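Local coordinates for protein uncharacterized RNA methyltransferase pyrab10780 (Pyrococcus abyssi, PDB 2JJQ) that catalyses the S-adenosyl-L-methionine-dependent methylation of uridine 54 in tRNA at carbon 5 of the base, giving 5-methyluridine, at residues 23-28 / 46-51; 91-96 / 412-417; 293-298 / 349-354; 357-362 / 382-387. All coordinates share one frame; numbering follows the deposited sequence.

Four contacts of one chain illustrate how chemistry follows place in a fold. Contacts 1 and 2 lie on the same side of the chain's centre, contact 1 within the TRAM-like domain, contact 2 between the loop before helix 97-112 and a catalytic-domain loop; both are partly buried, and they meet where Leu28 packs on Leu92 and Leu95. Contact 1 relies on antiparallel backbone bonds, whereas contact 2 joins two turns by one backbone bond and a CH-pi contact. Contacts 3 and 4 share the catalytic sheet, and both touch S-adenosyl-L-homocysteine. Contact 4 is buried and held by parallel-strand hydrogen bonds; contact 3 is mostly apolar, exposed at its Lys293 end. Phe412 packs on Cys387, joining contacts 2 and 4.

Contact 1: 23-28 / 46-51; sequences GVIRKL and PGDEII
In the N-terminal TRAM-like domain, residues 23-28 run antiparallel to residues 46-51, joining the first strand of the domain to the start of strand 49-57. Gly23 and Ile50 form a hydrogen-bonded pair: Ile50 N reaches Gly23 O at 3.1 Å in an almost straight bond (179°), while the return bond from Gly23 N to Ile50 O is weak. Val24 faces Glu49 in the following non-hydrogen-bonded pair. Beyond it the ladder continues outside regular strand, with Ile25 N donating to Asp48 O at 3.0 Å in the carbonyl plane and Gly47 N donating to Ile25 O at 2.7 Å. The backbone of Ile25 is thus gripped through both its N-H and its carbonyl.

Its side chain works on two fronts. CG2, opposite the backbone N, settles against Pro46, whereas CG1 stands beside that N (chi1 -71°) and carries CD1 to Ile50. There CD1 meets Ile50 CG2 at 3.3 Å, a tight approach between side chains that cross nearly at right angles, and it also lies against Asp48 CB. Farther along, Leu28 crosses the Pro46 ring, its CD2 3.9 Å from Pro46 CD, and both residues face helix 97-112. Val24 CG2 lies 3.5 Å from Gly47 CA, where the chain is bare of a side chain.

The carboxylate of Asp48 turns to other partners: OD2 takes the Ala45 N-H and a salt bridge from Arg76, and OD1 takes the Ser73 N-H. Short antiparallel strands that turn a corner and change partners, as at Gly23, fit the small beta-barrel of TRAM domains.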
# COMPACT_ATOMS: atom_id res chain seq x y z
N GLY A 23 17.90 -7.97 29.42
CA GLY A 23 16.61 -8.57 29.77
C GLY A 23 15.98 -9.18 28.54
O GLY A 23 16.60 -9.21 27.49
N VAL A 24 14.77 -9.70 28.69
CA VAL A 24 14.05 -10.29 27.56
C VAL A 24 13.01 -9.30 27.02
O VAL A 24 12.29 -8.63 27.77
CB VAL A 24 13.46 -11.66 27.97
CG1 VAL A 24 12.98 -11.61 29.35
CG2 VAL A 24 12.34 -12.13 27.04
N ILE A 25 12.96 -9.18 25.71
CA ILE A 25 11.92 -8.37 25.06
C ILE A 25 10.58 -8.97 25.43
O ILE A 25 10.40 -10.16 25.31
CB ILE A 25 12.17 -8.31 23.55
CG1 ILE A 25 13.39 -7.45 23.30
CG2 ILE A 25 11.05 -7.60 22.83
CD1 ILE A 25 14.55 -8.17 22.93
N ARG A 26 9.64 -8.16 25.93
CA ARG A 26 8.36 -8.69 26.38
C ARG A 26 7.25 -8.53 25.35
O ARG A 26 6.35 -9.37 25.26
CB ARG A 26 7.93 -8.01 27.67
CG ARG A 26 8.94 -8.20 28.81
CD ARG A 26 9.00 -9.63 29.40
NE ARG A 26 9.96 -9.71 30.51
CZ ARG A 26 10.41 -10.84 31.03
NH1 ARG A 26 9.99 -12.01 30.55
NH2 ARG A 26 11.30 -10.82 32.04
N LYS A 27 7.31 -7.43 24.60
CA LYS A 27 6.29 -7.18 23.59
C LYS A 27 6.84 -6.21 22.53
O LYS A 27 7.97 -5.71 22.64
CB LYS A 27 5.04 -6.59 24.26
CG LYS A 27 5.19 -5.14 24.68
CD LYS A 27 3.84 -4.51 24.91
CE LYS A 27 3.77 -3.11 24.37
NZ LYS A 27 2.35 -2.62 24.36
N LEU A 28 6.04 -6.00 21.48
CA LEU A 28 6.36 -5.01 20.48
C LEU A 28 5.43 -3.81 20.72
O LEU A 28 4.27 -3.98 21.09
CB LEU A 28 6.09 -5.57 19.07
CG LEU A 28 6.88 -6.84 18.74
CD1 LEU A 28 6.66 -7.31 17.30
CD2 LEU A 28 8.35 -6.60 18.99
N PRO A 46 9.56 -10.58 20.87
CA PRO A 46 9.31 -10.90 22.26
C PRO A 46 9.90 -12.26 22.57
O PRO A 46 9.72 -13.21 21.79
CB PRO A 46 7.80 -10.94 22.33
CG PRO A 46 7.33 -9.97 21.20
CD PRO A 46 8.30 -10.38 20.12
N GLY A 47 10.63 -12.35 23.68
CA GLY A 47 11.27 -13.64 24.02
C GLY A 47 12.78 -13.61 23.73
O GLY A 47 13.55 -14.42 24.26
N ASP A 48 13.21 -12.68 22.89
CA ASP A 48 14.65 -12.46 22.65
C ASP A 48 15.36 -12.08 23.94
O ASP A 48 14.86 -11.28 24.71
CB ASP A 48 14.84 -11.27 21.71
CG ASP A 48 14.74 -11.60 20.23
OD1 ASP A 48 14.71 -12.80 19.81
OD2 ASP A 48 14.73 -10.60 19.42
N GLU A 49 16.51 -12.67 24.19
CA GLU A 49 17.29 -12.31 25.34
C GLU A 49 18.40 -11.45 24.74
O GLU A 49 19.12 -11.87 23.83
CB GLU A 49 17.79 -13.57 26.06
CG GLU A 49 18.79 -13.28 27.19
CD GLU A 49 19.51 -14.55 27.66
OE1 GLU A 49 18.91 -15.65 27.56
OE2 GLU A 49 20.68 -14.43 28.13
N ILE A 50 18.47 -10.19 25.16
CA ILE A 50 19.44 -9.27 24.56
C ILE A 50 20.30 -8.51 25.60
O ILE A 50 19.97 -8.44 26.78
CB ILE A 50 18.75 -8.25 23.59
CG1 ILE A 50 17.99 -7.17 24.36
CG2 ILE A 50 17.75 -8.97 22.62
CD1 ILE A 50 17.86 -5.91 23.54
N ILE A 51 21.42 -7.96 25.14
CA ILE A 51 22.17 -6.98 25.94
C ILE A 51 22.19 -5.69 25.13
O ILE A 51 22.57 -5.72 23.96
CB ILE A 51 23.63 -7.43 26.19
CG1 ILE A 51 23.65 -8.74 26.97
CG2 ILE A 51 24.42 -6.32 26.91
CD1 ILE A 51 24.86 -9.63 26.74

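Contact 2: 91-96 / 412-417; sequences TLQHLN and FPHTPH
Two beta turns meet here: the type I turn Leu92-Leu95, close to the proposed [4Fe-4S] cluster region, and the type II turn Phe412-Thr415 of the catalytic domain. Leu92 N donates to His414 O at 2.8 Å, approaching from above the carbonyl plane, 53° out of it. Beside this bond, Gln93 CG lies over one face of the His414 imidazole, a CH-pi contact 4.1 Å from the ring centroid. Gln93 reaches it because CG swings opposite its backbone N (chi1 -154°). Pro413 CB lies over the opposite face, toward its rim. Leu92 CD1 reaches Thr415 O at 3.3 Å, and Thr91 OG1 lies 3.4 Å from Pro416 CD.

In the second shell, the bond from His414 NE2 to Ile124 O holds the ring's orientation; separately, Gln100 OE1 from helix 97-112 holds the His414 backbone N. That helix also supplies Phe103, which packs on both Leu92 and Pro416. Gln93 lies next to Cys90, a cluster ligand by similarity. Within its own turn, Thr415 closes an ST turn, its OG1 donating to Phe412 O at 2.8 Å and accepting from His417 N at 3.1 Å.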
# COMPACT_ATOMS: atom_id res chain seq x y z
N THR A 91 9.48 -4.18 8.47
CA THR A 91 10.05 -4.17 9.80
C THR A 91 9.66 -5.34 10.69
O THR A 91 10.20 -5.50 11.80
CB THR A 91 9.69 -2.87 10.43
OG1 THR A 91 8.29 -2.69 10.25
CG2 THR A 91 10.47 -1.76 9.66
N LEU A 92 8.74 -6.18 10.23
CA LEU A 92 8.39 -7.40 11.02
C LEU A 92 8.81 -8.67 10.30
O LEU A 92 8.37 -9.75 10.69
CB LEU A 92 6.90 -7.49 11.33
CG LEU A 92 6.19 -6.34 12.08
CD1 LEU A 92 4.72 -6.64 12.25
CD2 LEU A 92 6.89 -5.98 13.38
N GLN A 93 9.64 -8.57 9.26
CA GLN A 93 9.97 -9.74 8.42
C GLN A 93 10.75 -10.81 9.14
O GLN A 93 10.85 -11.94 8.66
CB GLN A 93 10.79 -9.34 7.19
CG GLN A 93 10.57 -10.35 6.06
CD GLN A 93 11.28 -9.98 4.71
OE1 GLN A 93 10.96 -8.98 4.06
NE2 GLN A 93 12.19 -10.85 4.27
N HIS A 94 11.32 -10.46 10.28
CA HIS A 94 12.13 -11.41 11.09
C HIS A 94 11.23 -12.28 11.97
O HIS A 94 11.72 -13.16 12.71
CB HIS A 94 13.08 -10.62 11.97
CG HIS A 94 12.36 -9.68 12.91
ND1 HIS A 94 11.64 -8.59 12.47
CD2 HIS A 94 12.26 -9.68 14.26
CE1 HIS A 94 11.10 -7.97 13.50
NE2 HIS A 94 11.48 -8.59 14.60
N LEU A 95 9.92 -12.04 11.90
CA LEU A 95 8.92 -12.75 12.76
C LEU A 95 8.09 -13.76 11.98
O LEU A 95 7.63 -13.46 10.88
CB LEU A 95 7.96 -11.75 13.40
CG LEU A 95 8.60 -10.67 14.26
CD1 LEU A 95 7.46 -9.75 14.68
CD2 LEU A 95 9.35 -11.25 15.46
N ASN A 96 7.83 -14.92 12.57
CA ASN A 96 6.93 -15.91 11.97
C ASN A 96 5.59 -15.25 11.70
O ASN A 96 5.12 -14.39 12.49
CB ASN A 96 6.62 -17.01 12.98
CG ASN A 96 7.78 -17.94 13.17
OD1 ASN A 96 8.57 -18.21 12.25
ND2 ASN A 96 7.87 -18.49 14.37
N PHE A 412 -0.85 -5.92 4.59
CA PHE A 412 0.55 -5.47 4.62
C PHE A 412 1.44 -6.43 5.44
O PHE A 412 2.03 -6.02 6.46
CB PHE A 412 0.64 -4.08 5.21
CG PHE A 412 -0.31 -3.11 4.58
CD1 PHE A 412 -0.05 -2.58 3.35
CD2 PHE A 412 -1.46 -2.77 5.24
CE1 PHE A 412 -0.96 -1.66 2.74
CE2 PHE A 412 -2.37 -1.87 4.66
CZ PHE A 412 -2.11 -1.32 3.41
N PRO A 413 1.58 -7.66 4.98
CA PRO A 413 2.46 -8.60 5.68
C PRO A 413 3.87 -8.02 5.92
O PRO A 413 4.41 -7.28 5.08
CB PRO A 413 2.57 -9.77 4.70
CG PRO A 413 1.30 -9.69 3.84
CD PRO A 413 0.96 -8.23 3.76
N HIS A 414 4.50 -8.41 7.05
CA HIS A 414 5.87 -8.01 7.38
C HIS A 414 6.01 -6.55 7.78
O HIS A 414 7.13 -6.06 7.92
CB HIS A 414 6.90 -8.35 6.29
CG HIS A 414 6.73 -9.72 5.73
ND1 HIS A 414 6.78 -10.85 6.51
CD2 HIS A 414 6.49 -10.16 4.46
CE1 HIS A 414 6.60 -11.93 5.77
NE2 HIS A 414 6.42 -11.54 4.51
N THR A 415 4.89 -5.85 7.93
CA THR A 415 4.87 -4.49 8.45
C THR A 415 3.88 -4.49 9.62
O THR A 415 3.04 -5.40 9.74
CB THR A 415 4.37 -3.48 7.40
OG1 THR A 415 2.93 -3.55 7.36
CG2 THR A 415 4.92 -3.80 6.00
N PRO A 416 3.93 -3.44 10.48
CA PRO A 416 2.94 -3.35 11.55
C PRO A 416 1.53 -2.93 11.13
O PRO A 416 0.65 -2.83 11.97
CB PRO A 416 3.53 -2.29 12.50
CG PRO A 416 4.78 -1.82 11.91
CD PRO A 416 4.91 -2.34 10.51
N HIS A 417 1.33 -2.68 9.83
CA HIS A 417 0.09 -2.06 9.37
C HIS A 417 -0.99 -3.06 9.06
O HIS A 417 -0.73 -4.19 8.64
CB HIS A 417 0.36 -1.22 8.12
CG HIS A 417 1.50 -0.27 8.29
ND1 HIS A 417 1.53 0.66 9.30
CD2 HIS A 417 2.66 -0.14 7.61
CE1 HIS A 417 2.65 1.35 9.21
NE2 HIS A 417 3.34 0.90 8.19

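Contact 3: 293-298 / 349-354; sequences KILDMY and VSVKGF. With SAH (S-adenosyl-L-homocysteine), chain B.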
# COMPACT_ATOMS: atom_id res chain seq x y z
N LYS A 293 -28.48 1.63 -3.71
CA LYS A 293 -27.76 2.92 -4.00
C LYS A 293 -26.52 3.10 -3.13
O LYS A 293 -26.64 3.25 -1.93
CB LYS A 293 -28.69 4.13 -3.82
CG LYS A 293 -29.81 4.16 -4.84
CD LYS A 293 -30.76 5.30 -4.58
CE LYS A 293 -31.66 5.46 -5.79
NZ LYS A 293 -32.71 6.52 -5.65
N ILE A 294 -25.34 3.07 -3.74
CA ILE A 294 -24.10 3.07 -2.97
C ILE A 294 -23.31 4.29 -3.33
O ILE A 294 -23.20 4.61 -4.53
CB ILE A 294 -23.21 1.85 -3.34
CG1 ILE A 294 -24.00 0.52 -3.29
CG2 ILE A 294 -21.96 1.73 -2.45
CD1 ILE A 294 -24.59 0.19 -1.90
N LEU A 295 -22.76 4.97 -2.33
CA LEU A 295 -21.72 6.00 -2.60
C LEU A 295 -20.33 5.44 -2.26
O LEU A 295 -20.13 4.97 -1.14
CB LEU A 295 -21.94 7.26 -1.76
CG LEU A 295 -20.83 8.31 -1.72
CD1 LEU A 295 -20.63 8.89 -3.11
CD2 LEU A 295 -21.33 9.41 -0.78
N ASP A 296 -19.41 5.49 -3.22
CA ASP A 296 -18.02 5.07 -3.04
C ASP A 296 -17.23 6.39 -2.85
O ASP A 296 -16.70 6.98 -3.83
CB ASP A 296 -17.53 4.26 -4.26
CG ASP A 296 -16.09 3.69 -4.09
OD1 ASP A 296 -15.59 3.71 -2.93
OD2 ASP A 296 -15.50 3.21 -5.12
N MET A 297 -17.14 6.84 -1.59
CA MET A 297 -16.48 8.10 -1.25
C MET A 297 -14.97 7.86 -1.05
O MET A 297 -14.58 6.88 -0.41
CB MET A 297 -17.16 8.74 -0.02
CG MET A 297 -16.57 10.16 0.33
SD MET A 297 -16.59 11.24 -1.13
CE MET A 297 -15.36 12.47 -0.69
N TYR A 298 -14.15 8.78 -1.55
CA TYR A 298 -12.70 8.59 -1.66
C TYR A 298 -12.45 7.34 -2.53
O TYR A 298 -11.69 6.47 -2.18
CB TYR A 298 -12.06 8.39 -0.30
CG TYR A 298 -12.45 9.42 0.76
CD1 TYR A 298 -11.83 10.67 0.81
CD2 TYR A 298 -13.39 9.11 1.76
CE1 TYR A 298 -12.17 11.60 1.78
CE2 TYR A 298 -13.69 10.01 2.75
CZ TYR A 298 -13.08 11.25 2.75
OH TYR A 298 -13.40 12.12 3.76
N VAL A 349 -19.04 17.07 -0.77
CA VAL A 349 -19.86 15.97 -1.31
C VAL A 349 -21.16 15.79 -0.54
O VAL A 349 -21.18 15.81 0.68
CB VAL A 349 -19.09 14.61 -1.31
CG1 VAL A 349 -18.77 14.19 0.11
CG2 VAL A 349 -19.91 13.49 -2.01
N SER A 350 -22.25 15.62 -1.28
CA SER A 350 -23.53 15.27 -0.68
C SER A 350 -23.65 13.77 -0.45
O SER A 350 -23.28 12.95 -1.31
CB SER A 350 -24.69 15.74 -1.58
OG SER A 350 -25.88 15.12 -1.17
N VAL A 351 -24.20 13.40 0.69
CA VAL A 351 -24.45 12.01 1.03
C VAL A 351 -25.93 11.73 1.04
O VAL A 351 -26.38 10.70 1.50
CB VAL A 351 -23.79 11.67 2.39
CG1 VAL A 351 -22.29 11.64 2.21
CG2 VAL A 351 -24.09 12.72 3.44
N LYS A 352 -26.73 12.65 0.51
CA LYS A 352 -28.17 12.44 0.47
C LYS A 352 -28.55 11.32 -0.48
O LYS A 352 -28.00 11.24 -1.58
CB LYS A 352 -28.85 13.71 -0.05
CG LYS A 352 -28.67 14.97 0.81
CD LYS A 352 -29.67 16.05 0.34
CE LYS A 352 -29.42 17.43 0.97
NZ LYS A 352 -29.77 17.41 2.42
N GLY A 353 -29.51 10.50 -0.09
CA GLY A 353 -30.17 9.60 -1.02
C GLY A 353 -29.49 8.26 -1.26
O GLY A 353 -29.87 7.56 -2.20
N PHE A 354 -28.49 7.92 -0.45
CA PHE A 354 -27.81 6.61 -0.62
C PHE A 354 -28.31 5.63 0.42
O PHE A 354 -28.67 6.05 1.52
CB PHE A 354 -26.30 6.81 -0.48
CG PHE A 354 -25.74 7.62 -1.56
CD1 PHE A 354 -25.56 7.06 -2.84
CD2 PHE A 354 -25.42 8.96 -1.35
CE1 PHE A 354 -25.05 7.78 -3.89
CE2 PHE A 354 -24.92 9.70 -2.44
CZ PHE A 354 -24.72 9.14 -3.68
N SAH B . -10.78 3.47 -2.18
CA SAH B . -9.53 3.85 -2.93
CB SAH B . -8.43 4.31 -1.97
CG SAH B . -8.78 5.59 -1.25
SD SAH B . -7.22 6.35 -0.74
C SAH B . -9.03 2.62 -3.64
O SAH B . -8.12 2.64 -4.49
OXT SAH B . -9.52 1.53 -3.35
C5' SAH B . -7.89 7.89 -0.16
C4' SAH B . -8.41 8.72 -1.35
O4' SAH B . -8.80 10.05 -0.93
C3' SAH B . -7.38 8.94 -2.46
O3' SAH B . -7.89 8.34 -3.67
C2' SAH B . -7.24 10.48 -2.56
O2' SAH B . -7.09 11.01 -3.88
C1' SAH B . -8.54 10.98 -2.00
N9 SAH B . -8.54 12.23 -1.24
C8 SAH B . -7.57 12.71 -0.43
N7 SAH B . -8.02 13.84 0.17
C5 SAH B . -9.29 14.06 -0.23
C6 SAH B . -10.35 15.05 0.03
N6 SAH B . -10.06 16.07 0.88
N1 SAH B . -11.55 14.89 -0.62
C2 SAH B . -11.79 13.86 -1.46
N3 SAH B . -10.85 12.94 -1.74
C4 SAH B . -9.63 12.99 -1.16
O HOH W 1 -31.68 8.39 -3.89
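Between strand 293-297 and the loop 349-354, Leu295 is the main bump and the flat Phe354 ring the surface it rests on. Leu295 CB sits squarely over the centre of the ring, 3.6 Å from the centroid and 3° off the normal, a CH-pi contact of nearly perfect alignment. With CG opposite the backbone N (chi1 170°), the leucine stretches onward from this footing: CD1 reaches Phe354 CZ, and CD2 fits against Val351 CG1 at 3.9 Å. Lys293 O lies at the ring edge, near its plane.

A second interlock lies closer to the ligand, where the side chains of Met297 and Val349 run antiparallel alongside each other. Met297 bends at chi2 (52°), setting SD 3.9 Å from Val349 CG1; its CE methyl touches that same CG1 and adenine C2 of S-adenosyl-L-homocysteine and lies over one face of the Tyr298 ring. Tyr298 O accepts a bond from the ligand's amino N at 3.1 Å. At the exposed end, one water links Lys293 NZ to Gly353 O.

Strand 314-319 borders the contact through Phe318, which touches Leu295, Met297 and Val349; helix 368-377 packs on Val351, and strand 356-359 lies alongside strand 293-297.

Contact 4: 357-362 / 382-387; sequences VIVDPP and IVYVSC. With SAH (S-adenosyl-L-homocysteine), chain B.
Tyr384 and Val359 lie on the same face of two parallel neighbouring strands, and the valine methyl CG2 rests over one face of the tyrosine ring but off centre, 4.1 Å from the centroid and 25° off the normal. Pro361 meets the far end of the same ring at about a right angle, its CG 3.6 Å from Tyr384 CE2. The bond between Tyr384 OH and Asp395 fixes where the hydroxyl end sits, and Phe392, edge to face, would limit turning of the ring. On the same side, Ile382 CG2 packs against Val359 CG2, while Ile358 and Val383 pair on the reverse face, where Ile358 packs on Phe304 of helix 303-310 and Val383 on Val421.

Beneath these side chains runs a regular ladder in which Val383 N bonds to Val357 O, Val359 N to Val383 O at 2.8 Å, and Val385 N to Val359 O at 2.9 Å. Strands 356-359 and 381-386 form a beta-alpha-beta crossover through helix 368-377, in the class I methyltransferase fold, with 12° between their directions.

At the C-terminal ends the pair opens into the active site. Asp360 turns CG opposite its backbone N (chi1 -167°), which carries OD2 to accept a hydrogen bond from the amino N of S-adenosyl-L-homocysteine at 2.9 Å; OD1 lies close to Val385 O without a bond, since both are acceptors. Pro362 CG lies 3.5 Å from the ligand's adenine N7. A water lies 2.8 Å from Val385 O, close to Pro361 O too. Cys387, the predicted nucleophile, follows strand 381-386, its side chain touching Glu419, the predicted proton acceptor.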
# COMPACT_ATOMS: atom_id res chain seq x y z
N VAL A 357 -23.04 4.27 2.42
CA VAL A 357 -21.96 5.13 2.01
C VAL A 357 -20.65 4.43 2.41
O VAL A 357 -20.45 4.09 3.58
CB VAL A 357 -22.03 6.55 2.70
CG1 VAL A 357 -20.75 7.33 2.42
CG2 VAL A 357 -23.23 7.36 2.19
N ILE A 358 -19.73 4.26 1.47
CA ILE A 358 -18.40 3.68 1.77
C ILE A 358 -17.44 4.82 1.87
O ILE A 358 -17.44 5.69 0.99
CB ILE A 358 -17.93 2.81 0.62
CG1 ILE A 358 -18.98 1.72 0.37
CG2 ILE A 358 -16.55 2.17 0.94
CD1 ILE A 358 -18.71 0.99 -0.94
N VAL A 359 -16.63 4.83 2.92
CA VAL A 359 -15.57 5.85 3.00
C VAL A 359 -14.22 5.20 3.18
O VAL A 359 -14.08 4.32 4.01
CB VAL A 359 -15.83 6.87 4.13
CG1 VAL A 359 -17.09 7.73 3.81
CG2 VAL A 359 -15.95 6.23 5.48
N ASP A 360 -13.22 5.65 2.42
CA ASP A 360 -11.86 5.11 2.52
C ASP A 360 -10.95 6.33 2.56
O ASP A 360 -10.27 6.60 1.60
CB ASP A 360 -11.53 4.26 1.26
CG ASP A 360 -10.27 3.41 1.42
OD1 ASP A 360 -9.61 3.57 2.47
OD2 ASP A 360 -9.95 2.64 0.47
N PRO A 361 -10.99 7.09 3.65
CA PRO A 361 -10.36 8.40 3.65
C PRO A 361 -8.85 8.37 3.62
O PRO A 361 -8.26 7.31 3.83
CB PRO A 361 -10.82 9.01 4.99
CG PRO A 361 -11.12 7.85 5.89
CD PRO A 361 -11.69 6.80 4.91
N PRO A 362 -8.23 9.54 3.30
CA PRO A 362 -6.78 9.70 3.40
C PRO A 362 -6.38 9.68 4.88
O PRO A 362 -7.22 9.50 5.76
CB PRO A 362 -6.55 11.09 2.80
CG PRO A 362 -7.75 11.82 3.07
CD PRO A 362 -8.90 10.79 2.89
N ILE A 382 -22.93 2.76 6.94
CA ILE A 382 -21.65 3.29 6.51
C ILE A 382 -20.62 2.17 6.54
O ILE A 382 -20.51 1.44 7.54
CB ILE A 382 -21.15 4.48 7.41
CG1 ILE A 382 -22.11 5.66 7.26
CG2 ILE A 382 -19.74 4.84 6.99
CD1 ILE A 382 -21.88 6.79 8.34
N VAL A 383 -19.84 2.02 5.47
CA VAL A 383 -18.71 1.07 5.50
C VAL A 383 -17.42 1.88 5.50
O VAL A 383 -17.17 2.62 4.58
CB VAL A 383 -18.72 0.05 4.26
CG1 VAL A 383 -17.46 -0.84 4.31
CG2 VAL A 383 -19.99 -0.79 4.25
N TYR A 384 -16.61 1.77 6.55
CA TYR A 384 -15.45 2.61 6.72
C TYR A 384 -14.23 1.68 6.56
O TYR A 384 -14.10 0.70 7.29
CB TYR A 384 -15.49 3.25 8.11
CG TYR A 384 -14.48 4.37 8.40
CD1 TYR A 384 -14.84 5.49 9.17
CD2 TYR A 384 -13.18 4.32 7.89
CE1 TYR A 384 -13.92 6.53 9.49
CE2 TYR A 384 -12.24 5.34 8.23
CZ TYR A 384 -12.64 6.45 9.00
OH TYR A 384 -11.70 7.44 9.29
N VAL A 385 -13.39 1.96 5.57
CA VAL A 385 -12.16 1.20 5.33
C VAL A 385 -10.99 2.09 5.71
O VAL A 385 -10.97 3.27 5.33
CB VAL A 385 -12.09 0.85 3.82
CG1 VAL A 385 -10.79 0.15 3.46
CG2 VAL A 385 -13.30 -0.00 3.44
N SER A 386 -10.04 1.55 6.46
CA SER A 386 -8.96 2.39 7.02
C SER A 386 -7.74 1.55 7.30
O SER A 386 -7.86 0.47 7.88
CB SER A 386 -9.41 2.99 8.37
OG SER A 386 -8.41 3.82 8.96
N CYS A 387 -6.56 2.04 6.95
CA CYS A 387 -5.33 1.39 7.50
C CYS A 387 -4.74 2.25 8.65
O CYS A 387 -3.61 2.04 9.07
CB CYS A 387 -4.27 1.12 6.40
SG CYS A 387 -3.58 2.60 5.79
N SAH B . -10.78 3.47 -2.18
CA SAH B . -9.53 3.85 -2.93
CB SAH B . -8.43 4.31 -1.97
CG SAH B . -8.78 5.59 -1.25
SD SAH B . -7.22 6.35 -0.74
C SAH B . -9.03 2.62 -3.64
O SAH B . -8.12 2.64 -4.49
OXT SAH B . -9.52 1.53 -3.35
C5' SAH B . -7.89 7.89 -0.16
C4' SAH B . -8.41 8.72 -1.35
O4' SAH B . -8.80 10.05 -0.93
C3' SAH B . -7.38 8.94 -2.46
O3' SAH B . -7.89 8.34 -3.67
C2' SAH B . -7.24 10.48 -2.56
O2' SAH B . -7.09 11.01 -3.88
C1' SAH B . -8.54 10.98 -2.00
N9 SAH B . -8.54 12.23 -1.24
C8 SAH B . -7.57 12.71 -0.43
N7 SAH B . -8.02 13.84 0.17
C5 SAH B . -9.29 14.06 -0.23
C6 SAH B . -10.35 15.05 0.03
N6 SAH B . -10.06 16.07 0.88
N1 SAH B . -11.55 14.89 -0.62
C2 SAH B . -11.79 13.86 -1.46
N3 SAH B . -10.85 12.94 -1.74
C4 SAH B . -9.63 12.99 -1.16
O HOH W 2 -8.92 5.13 5.30